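Local coordinates for secreted protein (Kutzneria albida DSM 43870, PDB 5M6Q) that probably catalyses acyl transfer from protein glutamine side chains to amines, the cross-linking reaction of a microbial transglutaminase, at residues Glu23-Glu26 with Arg27-Arg31; Pro61-Asn64 with Leu65-Gly68; Ser200-Arg203 with His204-Pro208. All blocks are in the same frame, centred on the assembly; numbering follows the deposited sequence.

Interaction 1: Glu23-Glu26 with Arg27-Arg31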
loop_
_atom_site.group_PDB
_atom_site.type_symbol
_atom_site.label_atom_id
_atom_site.label_comp_id
_atom_site.label_asym_id
_atom_site.label_seq_id
_atom_site.Cartn_x
_atom_site.Cartn_y
_atom_site.Cartn_z
ATOM N N GLU A 23 -2.062 3.356 -20.492
ATOM C CA GLU A 23 -1.187 2.896 -21.562
ATOM C C GLU A 23 0.194 2.521 -21.041
ATOM O O GLU A 23 0.738 1.509 -21.440
ATOM C CB GLU A 23 -1.057 3.954 -22.658
ATOM C CG GLU A 23 -2.240 3.965 -23.609
ATOM C CD GLU A 23 -2.188 5.095 -24.624
ATOM O OE1 GLU A 23 -1.079 5.629 -24.878
ATOM O OE2 GLU A 23 -3.268 5.449 -25.163
ATOM N N ALA A 24 0.766 3.325 -20.154
ATOM C CA ALA A 24 2.061 2.960 -19.599
ATOM C C ALA A 24 1.930 1.672 -18.798
ATOM O O ALA A 24 2.763 0.775 -18.914
ATOM C CB ALA A 24 2.622 4.072 -18.750
ATOM N N TRP A 25 0.870 1.580 -18.003
ATOM C CA TRP A 25 0.583 0.389 -17.215
ATOM C C TRP A 25 0.457 -0.854 -18.101
ATOM O O TRP A 25 0.980 -1.913 -17.780
ATOM C CB TRP A 25 -0.703 0.600 -16.415
ATOM C CG TRP A 25 -1.006 -0.448 -15.379
ATOM C CD1 TRP A 25 -0.706 -0.395 -14.048
ATOM C CD2 TRP A 25 -1.677 -1.694 -15.589
ATOM N NE1 TRP A 25 -1.151 -1.526 -13.419
ATOM C CE2 TRP A 25 -1.753 -2.341 -14.339
ATOM C CE3 TRP A 25 -2.234 -2.321 -16.710
ATOM C CZ2 TRP A 25 -2.351 -3.597 -14.176
ATOM C CZ3 TRP A 25 -2.827 -3.566 -16.549
ATOM C CH2 TRP A 25 -2.879 -4.192 -15.290
ATOM N N GLU A 26 -0.238 -0.718 -19.220
ATOM C CA GLU A 26 -0.437 -1.854 -20.112
ATOM C C GLU A 26 0.852 -2.275 -20.802
ATOM O O GLU A 26 1.068 -3.467 -21.025
ATOM C CB GLU A 26 -1.518 -1.540 -21.147
ATOM C CG GLU A 26 -2.900 -1.465 -20.528
ATOM C CD GLU A 26 -3.949 -0.927 -21.484
ATOM O OE1 GLU A 26 -3.571 -0.383 -22.544
ATOM O OE2 GLU A 26 -5.150 -1.040 -21.169
ATOM N N ARG A 27 1.712 -1.313 -21.129
ATOM C CA ARG A 27 3.011 -1.644 -21.706
ATOM C C ARG A 27 3.846 -2.422 -20.711
ATOM O O ARG A 27 4.548 -3.359 -21.073
ATOM C CB ARG A 27 3.786 -0.390 -22.135
ATOM C CG ARG A 27 3.300 0.262 -23.421
ATOM C CD ARG A 27 4.332 1.259 -23.983
ATOM N NE ARG A 27 4.665 2.341 -23.048
ATOM C CZ ARG A 27 3.905 3.422 -22.846
ATOM N NH1 ARG A 27 2.756 3.563 -23.509
ATOM N NH2 ARG A 27 4.283 4.358 -21.976
ATOM N N TYR A 28 3.779 -2.012 -19.450
ATOM C CA TYR A 28 4.632 -2.574 -18.403
ATOM C C TYR A 28 4.181 -3.973 -17.997
ATOM O O TYR A 28 5.004 -4.868 -17.861
ATOM C CB TYR A 28 4.648 -1.638 -17.187
ATOM C CG TYR A 28 5.452 -2.107 -15.990
ATOM C CD1 TYR A 28 6.843 -2.041 -15.980
ATOM C CD2 TYR A 28 4.813 -2.579 -14.851
ATOM C CE1 TYR A 28 7.573 -2.450 -14.867
ATOM C CE2 TYR A 28 5.529 -2.990 -13.742
ATOM C CZ TYR A 28 6.903 -2.925 -13.749
ATOM O OH TYR A 28 7.594 -3.341 -12.630
ATOM N N HIS A 29 2.878 -4.150 -17.802
ATOM C CA HIS A 29 2.325 -5.452 -17.431
ATOM C C HIS A 29 2.036 -6.319 -18.661
ATOM O O HIS A 29 1.526 -7.430 -18.541
ATOM C CB HIS A 29 1.054 -5.272 -16.598
ATOM C CG HIS A 29 1.290 -4.552 -15.309
ATOM N ND1 HIS A 29 1.607 -5.206 -14.140
ATOM C CD2 HIS A 29 1.283 -3.230 -15.007
ATOM C CE1 HIS A 29 1.770 -4.323 -13.171
ATOM N NE2 HIS A 29 1.580 -3.116 -13.670
ATOM N N GLY A 30 2.364 -5.801 -19.838
ATOM C CA GLY A 30 2.269 -6.566 -21.071
ATOM C C GLY A 30 0.891 -7.104 -21.400
ATOM O O GLY A 30 0.751 -8.166 -22.005
ATOM N N ARG A 31 -0.138 -6.364 -21.008
ATOM C CA ARG A 31 -1.504 -6.792 -21.256
ATOM C C ARG A 31 -2.477 -5.648 -21.088
ATOM O O ARG A 31 -2.160 -4.618 -20.499
ATOM C CB ARG A 31 -1.901 -7.920 -20.313
ATOM C CG ARG A 31 -2.173 -7.459 -18.903
ATOM C CD ARG A 31 -2.895 -8.544 -18.147
ATOM N NE ARG A 31 -2.848 -8.330 -16.711
ATOM C CZ ARG A 31 -3.798 -7.706 -16.026
ATOM N NH1 ARG A 31 -3.672 -7.560 -14.712
ATOM N NH2 ARG A 31 -4.875 -7.234 -16.658
#

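Interaction 2: Pro61-Asn64 with Leu65-Gly68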
loop_
_atom_site.group_PDB
_atom_site.type_symbol
_atom_site.label_atom_id
_atom_site.label_comp_id
_atom_site.label_asym_id
_atom_site.label_seq_id
_atom_site.Cartn_x
_atom_site.Cartn_y
_atom_site.Cartn_z
ATOM N N PRO A 61 -7.193 -2.142 -0.208
ATOM C CA PRO A 61 -5.856 -2.650 0.105
ATOM C C PRO A 61 -5.787 -3.087 1.570
ATOM O O PRO A 61 -6.197 -2.340 2.450
ATOM C CB PRO A 61 -4.941 -1.445 -0.174
ATOM C CG PRO A 61 -5.741 -0.546 -1.062
ATOM C CD PRO A 61 -7.169 -0.731 -0.623
ATOM N N PRO A 62 -5.273 -4.288 1.831
ATOM C CA PRO A 62 -5.289 -4.812 3.202
ATOM C C PRO A 62 -4.291 -4.100 4.103
ATOM O O PRO A 62 -3.175 -3.816 3.668
ATOM C CB PRO A 62 -4.906 -6.280 3.018
ATOM C CG PRO A 62 -4.009 -6.265 1.812
ATOM C CD PRO A 62 -4.484 -5.134 0.918
ATOM N N LEU A 63 -4.680 -3.831 5.348
ATOM C CA LEU A 63 -3.867 -3.003 6.233
ATOM C C LEU A 63 -3.212 -3.821 7.338
ATOM O O LEU A 63 -2.651 -3.259 8.274
ATOM C CB LEU A 63 -4.723 -1.887 6.835
ATOM C CG LEU A 63 -5.371 -0.995 5.770
ATOM C CD1 LEU A 63 -6.228 0.109 6.401
ATOM C CD2 LEU A 63 -4.311 -0.366 4.865
ATOM N N ASN A 64 -3.275 -5.145 7.186
ATOM C CA ASN A 64 -2.795 -6.118 8.178
ATOM C C ASN A 64 -1.377 -5.870 8.669
ATOM O O ASN A 64 -1.068 -6.062 9.842
ATOM C CB ASN A 64 -2.826 -7.544 7.590
ATOM C CG ASN A 64 -4.162 -7.913 7.006
ATOM O OD1 ASN A 64 -4.247 -8.373 5.864
ATOM N ND2 ASN A 64 -5.220 -7.740 7.791
ATOM N N LEU A 65 -0.508 -5.523 7.730
ATOM C CA LEU A 65 0.922 -5.412 7.980
ATOM C C LEU A 65 1.345 -3.983 7.713
ATOM O O LEU A 65 1.937 -3.691 6.669
ATOM C CB LEU A 65 1.718 -6.379 7.096
ATOM C CG LEU A 65 1.503 -7.891 7.247
ATOM C CD1 LEU A 65 2.429 -8.627 6.283
ATOM C CD2 LEU A 65 1.702 -8.399 8.705
ATOM N N SER A 66 1.031 -3.104 8.664
ATOM C CA SER A 66 1.288 -1.666 8.535
ATOM C C SER A 66 2.344 -1.222 9.531
ATOM O O SER A 66 2.306 -1.625 10.689
ATOM C CB SER A 66 0.008 -0.852 8.754
ATOM O OG SER A 66 -0.932 -1.088 7.726
ATOM N N PHE A 67 3.243 -0.339 9.101
ATOM C CA PHE A 67 4.376 0.050 9.939
ATOM C C PHE A 67 4.623 1.565 9.929
ATOM O O PHE A 67 4.284 2.249 8.968
ATOM C CB PHE A 67 5.629 -0.716 9.482
ATOM C CG PHE A 67 5.413 -2.193 9.398
ATOM C CD1 PHE A 67 5.462 -2.977 10.543
ATOM C CD2 PHE A 67 5.123 -2.803 8.196
ATOM C CE1 PHE A 67 5.248 -4.337 10.478
ATOM C CE2 PHE A 67 4.897 -4.165 8.132
ATOM C CZ PHE A 67 4.962 -4.931 9.268
ATOM N N GLY A 68 5.211 2.074 11.014
ATOM C CA GLY A 68 5.484 3.492 11.161
ATOM C C GLY A 68 6.574 4.007 10.228
ATOM O O GLY A 68 6.620 5.195 9.917
HETATM O O HOH W 1 -1.254 -5.369 4.935
HETATM O O HOH W 2 -0.361 -3.665 11.146
#

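Interaction 3: Ser200-Arg203 with His204-Pro208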
loop_
_atom_site.group_PDB
_atom_site.type_symbol
_atom_site.label_atom_id
_atom_site.label_comp_id
_atom_site.label_asym_id
_atom_site.label_seq_id
_atom_site.Cartn_x
_atom_site.Cartn_y
_atom_site.Cartn_z
ATOM N N SER A 200 5.049 10.741 -7.395
ATOM C CA SER A 200 5.723 11.678 -6.488
ATOM C C SER A 200 6.973 11.127 -5.833
ATOM O O SER A 200 7.143 9.910 -5.705
ATOM C CB SER A 200 4.762 12.129 -5.392
ATOM O OG SER A 200 3.655 12.796 -5.959
ATOM N N THR A 201 7.850 12.027 -5.412
ATOM C CA THR A 201 8.869 11.631 -4.456
ATOM C C THR A 201 8.161 11.292 -3.152
ATOM O O THR A 201 7.053 11.772 -2.895
ATOM C CB THR A 201 9.881 12.737 -4.174
ATOM O OG1 THR A 201 9.206 13.791 -3.496
ATOM C CG2 THR A 201 10.517 13.272 -5.457
ATOM N N LEU A 202 8.810 10.493 -2.309
ATOM C CA LEU A 202 8.272 10.189 -0.992
ATOM C C LEU A 202 8.063 11.449 -0.169
ATOM O O LEU A 202 7.041 11.593 0.489
ATOM C CB LEU A 202 9.193 9.224 -0.238
ATOM C CG LEU A 202 8.686 8.925 1.176
ATOM C CD1 LEU A 202 7.331 8.224 1.133
ATOM C CD2 LEU A 202 9.705 8.125 1.988
ATOM N N ARG A 203 9.019 12.377 -0.212
ATOM C CA ARG A 203 8.858 13.619 0.527
ATOM C C ARG A 203 7.589 14.372 0.089
ATOM O O ARG A 203 6.875 14.934 0.907
ATOM C CB ARG A 203 10.074 14.537 0.354
ATOM C CG ARG A 203 9.982 15.790 1.211
ATOM C CD ARG A 203 11.104 16.793 0.950
ATOM N NE ARG A 203 12.386 16.149 0.676
ATOM C CZ ARG A 203 13.173 15.596 1.598
ATOM N NH1 ARG A 203 12.814 15.589 2.879
ATOM N NH2 ARG A 203 14.324 15.040 1.233
ATOM N N HIS A 204 7.314 14.399 -1.205
ATOM C CA HIS A 204 6.165 15.150 -1.672
ATOM C C HIS A 204 4.870 14.438 -1.297
ATOM O O HIS A 204 3.903 15.065 -0.839
ATOM C CB HIS A 204 6.238 15.362 -3.178
ATOM C CG HIS A 204 5.033 16.045 -3.733
ATOM N ND1 HIS A 204 4.813 17.395 -3.582
ATOM C CD2 HIS A 204 3.965 15.558 -4.405
ATOM C CE1 HIS A 204 3.666 17.714 -4.149
ATOM N NE2 HIS A 204 3.133 16.621 -4.659
ATOM N N TYR A 205 4.853 13.121 -1.500
ATOM C CA TYR A 205 3.705 12.315 -1.114
ATOM C C TYR A 205 3.409 12.476 0.391
ATOM O O TYR A 205 2.253 12.499 0.806
ATOM C CB TYR A 205 3.925 10.831 -1.462
ATOM C CG TYR A 205 2.783 9.986 -0.942
ATOM C CD1 TYR A 205 1.538 10.019 -1.568
ATOM C CD2 TYR A 205 2.921 9.227 0.215
ATOM C CE1 TYR A 205 0.471 9.270 -1.079
ATOM C CE2 TYR A 205 1.856 8.478 0.712
ATOM C CZ TYR A 205 0.640 8.512 0.055
ATOM O OH TYR A 205 -0.432 7.795 0.548
ATOM N N SER A 206 4.458 12.627 1.193
ATOM C CA SER A 206 4.333 12.664 2.654
ATOM C C SER A 206 4.190 14.071 3.254
ATOM O O SER A 206 4.092 14.222 4.473
ATOM C CB SER A 206 5.556 11.990 3.296
ATOM O OG SER A 206 5.805 10.707 2.744
ATOM N N ARG A 207 4.206 15.099 2.417
ATOM C CA ARG A 207 4.219 16.482 2.907
ATOM C C ARG A 207 3.052 16.810 3.867
ATOM O O ARG A 207 1.971 16.244 3.752
ATOM C CB ARG A 207 4.209 17.446 1.721
ATOM C CG ARG A 207 2.883 17.540 1.027
ATOM C CD ARG A 207 2.995 18.251 -0.313
ATOM N NE ARG A 207 1.668 18.445 -0.884
ATOM C CZ ARG A 207 0.944 17.487 -1.451
ATOM N NH1 ARG A 207 1.420 16.249 -1.544
ATOM N NH2 ARG A 207 -0.262 17.768 -1.925
ATOM N N PRO A 208 3.286 17.719 4.827
ATOM C CA PRO A 208 2.273 18.140 5.798
ATOM C C PRO A 208 0.993 18.600 5.124
ATOM O O PRO A 208 1.036 19.380 4.181
ATOM C CB PRO A 208 2.953 19.306 6.527
ATOM C CG PRO A 208 4.404 19.016 6.397
ATOM C CD PRO A 208 4.566 18.425 5.039
#

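Interaction 1: Glu23-Glu26 with Arg27-Arg31
Trp-25 and His-29 stack one turn apart at the C-terminal end of helix 18-28, making this a local ring-on-ring contact joined to a helix cap. The imidazole lies over one face of the indole as an offset stack, its centroid 4.0 Å from that of the Trp-25 five-membered ring and the planes 30° apart. CD2 of His-29 sits over the indole, 3.2 Å from CE2 of Trp-25, while CB of His-29 makes a CH-pi contact over the six-membered ring. Trp-25 holds its CG anti to the backbone N (chi1 -170°), which lays the indole along the helix toward His-29. The ring nitrogens do not bond each other: NE1 of Trp-25 is hydrogen-bonded to Asn-52, and ND1 of His-29 to Asp-225, so each ring is fixed from outside the pair. At the indole edge, Arg-31 brings NH1 to 3.5 Å from CH2 of Trp-25, its guanidinium plane nearly perpendicular to the ring; that same NH1 forms a salt bridge with Glu-37. Farther back, the Arg-27 guanidinium folds over the helix backbone, with NH2 lying 3.5 Å from CA of Ala-24. A straight helical bond runs from His-29 N to Trp-25 O (2.9 Å). Beyond it Gly-30 takes a positive phi of 59°, and the chain turns back so that Arg-31 N donates to Glu-26 O at 3.1 Å. A six-to-one backbone bond closed over a glycine of positive phi is consistent with a Schellman-type C-cap.

Interaction 2: Pro61-Asn64 with Leu65-Gly68
OG of Ser-66 donates to the carbonyl O of Leu-63 at 2.8 Å, a side-chain bond that closes the turn leading into strand 66-67, the outermost strand at one side of the antiparallel sheet. The CA atoms of Leu-63 and Ser-66 are 5.8 Å apart, within the span of a beta-turn. The hydroxyl reaches the carbonyl from above its plane, and it lies beside its own backbone N (chi1 -66°), which directs it back along the turn; Thr-218 of the adjoining strand 214-223 is a second hydrogen-bonding partner. An alanine here would remove both of these bonds, and is likely to leave the Leu-63 carbonyl without its side-chain donor and the turn less firmly joined to strand 214-223. At the turn's corner, the Leu-65 side chain packs on helix 109-112, whereas Leu-63 meets strand 122-131 through Phe-127 and Lys-129, and the backbone O of Asn-64 accepts from Asn-108. Two waters complete the turn. One links Asn-64 O, at 2.8 Å, with Ser-66 N, which donates to this water at 2.9 Å. The other donates to Pro-62 O at 2.8 Å and accepts from Leu-65 N at 2.9 Å.

Interaction 3: Ser200-Arg203 with His204-Pro208
With chi1 of 67°, Thr-201 sets OG1 between its backbone N and carbonyl carbon, facing the first turn of helix 202-205, while chi1 of -51° swings OG of Ser-206 back onto the Leu-202 carbonyl. The threonine is the N-cap: OG1 accepts from His-204 N at 3.0 Å, and its carbonyl O takes the Tyr-205 N-H at 2.9 Å in an almost linear bond of 174°. At the other end of this short helix, Leu-202 O is gripped twice by one serine. Ser-206 OG donates to it at 2.7 Å and Ser-206 N at 2.9 Å, the two reaching opposite faces of the carbonyl plane. CD1 of Leu-202 lies alongside that hydroxyl. Around His-204, the ring edge meets Ser-200, whose OG is 3.2 Å from CD2 of the histidine but hydrogen-bonded to His-187. Arg-207 passes over a face of the imidazole and donates from NH1 to His-204 O at 2.8 Å, the acceptor lying in the guanidinium plane, so helix and following loop are joined. The His-204 ring stacks on Tyr-13, and its NE2 is hydrogen-bonded to an MES molecule, probably from the crystallisation liquor. The single-turn helix follows strand 196-200 after Thr-201, its Leu-202 and Tyr-205 packing on Trp-185 of strand 184-188 and on Phe-217 and Gln-215, respectively, of strand 214-223.

In the fold
The three contacts follow one another along the chain and do not touch: the centres of interactions 1 and 2 lie about 27 Å apart, those of 1 and 3 about 25 Å, and those of 2 and 3 about 19 Å. All relate to one seven-stranded antiparallel sheet. Interaction 1 ends the helix that follows strand 13-17, outermost on one side; interaction 2 enters strand 66-67, outermost on the other; interaction 3 leaves strand 196-200, the neighbour of 13-17. Strand 214-223 connects them, pairing with 66-67 and packing against Leu-202 and Tyr-205, while Asp-225 just beyond it bonds His-29. Each contact thus lies where a helix or strand begins or ends around the shared sheet.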